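Muramoyltetrapeptide carboxypeptidase (Oxalobacter formigenes OXCC13, PDB 6UUK) probably acts as a serine-type carboxypeptidase of the S66 family, trimming the tetrapeptide stems of bacterial cell-wall muropeptides. Local coordinates at residues B[250-255]-B[282-287]. Residues are numbered along the deposited sequence; the frame is centred on the assembly and turned at random.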
loop_
_atom_site.group_PDB
_atom_site.type_symbol
_atom_site.label_atom_id
_atom_site.label_comp_id
_atom_site.label_asym_id
_atom_site.label_seq_id
_atom_site.Cartn_x
_atom_site.Cartn_y
_atom_site.Cartn_z
ATOM N N GLU B 250 -8.579 7.751 3.208
ATOM C CA GLU B 250 -8.034 6.630 3.962
ATOM C C GLU B 250 -8.683 6.569 5.336
ATOM O O GLU B 250 -8.620 7.537 6.100
ATOM C CB GLU B 250 -6.514 6.745 4.101
ATOM C CG GLU B 250 -5.775 6.834 2.780
ATOM C CD GLU B 250 -6.064 5.663 1.863
ATOM O OE1 GLU B 250 -6.158 4.521 2.359
ATOM O OE2 GLU B 250 -6.203 5.888 0.642
ATOM N N HIS B 251 -9.302 5.433 5.642
ATOM C CA HIS B 251 -9.741 5.163 6.998
ATOM C C HIS B 251 -8.522 5.064 7.916
ATOM O O HIS B 251 -7.462 4.591 7.497
ATOM C CB HIS B 251 -10.547 3.867 7.040
ATOM C CG HIS B 251 -11.461 3.748 8.221
ATOM N ND1 HIS B 251 -11.019 3.375 9.472
ATOM C CD2 HIS B 251 -12.796 3.936 8.337
ATOM C CE1 HIS B 251 -12.039 3.346 10.310
ATOM N NE2 HIS B 251 -13.131 3.681 9.645
ATOM N N PRO B 252 -8.639 5.527 9.167
ATOM C CA PRO B 252 -7.486 5.504 10.083
ATOM C C PRO B 252 -6.815 4.144 10.242
ATOM O O PRO B 252 -5.628 4.081 10.579
ATOM C CB PRO B 252 -8.086 5.982 11.415
ATOM C CG PRO B 252 -9.586 6.036 11.201
ATOM C CD PRO B 252 -9.771 6.267 9.743
ATOM N N TYR B 253 -7.545 3.049 10.010
ATOM C CA TYR B 253 -6.897 1.742 10.045
ATOM C C TYR B 253 -6.016 1.531 8.820
ATOM O O TYR B 253 -5.001 0.831 8.902
ATOM C CB TYR B 253 -7.938 0.624 10.172
ATOM C CG TYR B 253 -8.599 0.186 8.879
ATOM C CD1 TYR B 253 -8.055 -0.831 8.104
ATOM C CD2 TYR B 253 -9.783 0.767 8.453
ATOM C CE1 TYR B 253 -8.661 -1.238 6.930
ATOM C CE2 TYR B 253 -10.398 0.367 7.281
ATOM C CZ TYR B 253 -9.832 -0.635 6.524
ATOM O OH TYR B 253 -10.442 -1.036 5.358
ATOM N N ARG B 254 -6.383 2.126 7.681
ATOM C CA ARG B 254 -5.495 2.108 6.525
ATOM C C ARG B 254 -4.272 2.985 6.757
ATOM O O ARG B 254 -3.202 2.718 6.199
ATOM C CB ARG B 254 -6.243 2.564 5.274
ATOM C CG ARG B 254 -7.549 1.831 5.019
ATOM C CD ARG B 254 -8.253 2.383 3.789
ATOM N NE ARG B 254 -9.579 1.801 3.605
ATOM C CZ ARG B 254 -9.825 0.716 2.878
ATOM N NH1 ARG B 254 -8.833 0.090 2.261
ATOM N NH2 ARG B 254 -11.063 0.258 2.767
ATOM N N VAL B 255 -4.414 4.033 7.571
ATOM C CA VAL B 255 -3.272 4.875 7.913
ATOM C C VAL B 255 -2.328 4.128 8.847
ATOM O O VAL B 255 -1.107 4.131 8.654
ATOM C CB VAL B 255 -3.751 6.199 8.534
ATOM C CG1 VAL B 255 -2.565 7.085 8.883
ATOM C CG2 VAL B 255 -4.702 6.914 7.587
ATOM N N PHE B 282 -12.703 11.284 5.786
ATOM C CA PHE B 282 -12.820 9.962 6.373
ATOM C C PHE B 282 -14.234 9.432 6.182
ATOM O O PHE B 282 -15.119 10.112 5.658
ATOM C CB PHE B 282 -12.462 9.992 7.858
ATOM C CG PHE B 282 -10.999 10.138 8.126
ATOM C CD1 PHE B 282 -10.092 10.196 7.083
ATOM C CD2 PHE B 282 -10.529 10.202 9.426
ATOM C CE1 PHE B 282 -8.744 10.329 7.333
ATOM C CE2 PHE B 282 -9.183 10.331 9.680
ATOM C CZ PHE B 282 -8.289 10.392 8.634
ATOM N N LYS B 283 -14.445 8.197 6.634
ATOM C CA LYS B 283 -15.776 7.607 6.666
ATOM C C LYS B 283 -15.904 6.586 7.794
ATOM O O LYS B 283 -15.942 5.376 7.542
ATOM C CB LYS B 283 -16.108 6.956 5.325
ATOM C CG LYS B 283 -16.915 7.841 4.389
ATOM C CD LYS B 283 -18.297 8.133 4.960
ATOM C CE LYS B 283 -19.086 9.070 4.062
ATOM N NZ LYS B 283 -19.296 8.483 2.716
ATOM N N LEU B 284 -15.985 7.054 9.038
ATOM C CA LEU B 284 -16.130 6.143 10.160
ATOM C C LEU B 284 -17.577 5.668 10.280
ATOM O O LEU B 284 -18.504 6.261 9.721
ATOM C CB LEU B 284 -15.683 6.816 11.454
ATOM C CG LEU B 284 -14.325 7.525 11.458
ATOM C CD1 LEU B 284 -14.135 8.302 12.752
ATOM C CD2 LEU B 284 -13.200 6.527 11.271
ATOM N N SER B 285 -17.764 4.584 11.029
ATOM C CA SER B 285 -19.075 3.979 11.201
ATOM C C SER B 285 -19.227 3.506 12.640
ATOM O O SER B 285 -18.309 3.624 13.458
ATOM C CB SER B 285 -19.282 2.821 10.218
ATOM O OG SER B 285 -20.528 2.188 10.437
ATOM N N ASP B 286 -20.409 2.962 12.947
ATOM C CA ASP B 286 -20.649 2.406 14.273
ATOM C C ASP B 286 -19.824 1.151 14.513
ATOM O O ASP B 286 -19.529 0.817 15.666
ATOM C CB ASP B 286 -22.136 2.097 14.457
ATOM C CG ASP B 286 -22.674 1.163 13.389
ATOM O OD1 ASP B 286 -22.264 1.300 12.219
ATOM O OD2 ASP B 286 -23.508 0.293 13.720
ATOM N N TYR B 287 -19.447 0.436 13.452
ATOM C CA TYR B 287 -18.638 -0.764 13.629
ATOM C C TYR B 287 -17.225 -0.458 14.108
ATOM O O TYR B 287 -16.525 -1.380 14.542
ATOM C CB TYR B 287 -18.582 -1.568 12.329
ATOM C CG TYR B 287 -19.580 -2.703 12.276
ATOM C CD1 TYR B 287 -20.538 -2.857 13.270
ATOM C CD2 TYR B 287 -19.554 -3.631 11.243
ATOM C CE1 TYR B 287 -21.450 -3.895 13.231
ATOM C CE2 TYR B 287 -20.461 -4.674 11.196
ATOM C CZ TYR B 287 -21.406 -4.801 12.192
ATOM O OH TYR B 287 -22.311 -5.836 12.149
#
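Asp288 OD2 accepts hydrogen bonds from both His251 NE2 and the backbone N of Ser285, tying the two segments together. The contact lies at the end of a beta-alpha-beta crossover in the C-terminal domain, between the start of helix 252-264 and the loop after strand 273-280. His251 is the N-cap, and its O accepts the N-H of Val255 at 3.1 Å. With CG anti to the backbone N (chi1 -158°), its imidazole reaches the loop, where Lys283 O meets the ring edge near its plane, 3.6 Å from His251 CD2. Pro252 suits the first helical turn, where a missing N-H costs no helix bond. Pro252 CD sits over one face of the Phe282 ring, a CH-pi contact 4.2 Å from its centroid and 19° off the normal. A flat ring suits this place: one face meets Pro252 while Phe282 CE1 comes obliquely to Glu250 O at 3.1 Å. Exchanging Phe282 for an alanine would probably lose both contacts and open a gap beside Phe293. Arg96 of the second subunit packs on His251. Leu284 fits because one branch, CD2, can touch two groups: it lies 3.3 Å from His251 NE2 and 3.6 Å from Pro252 CG.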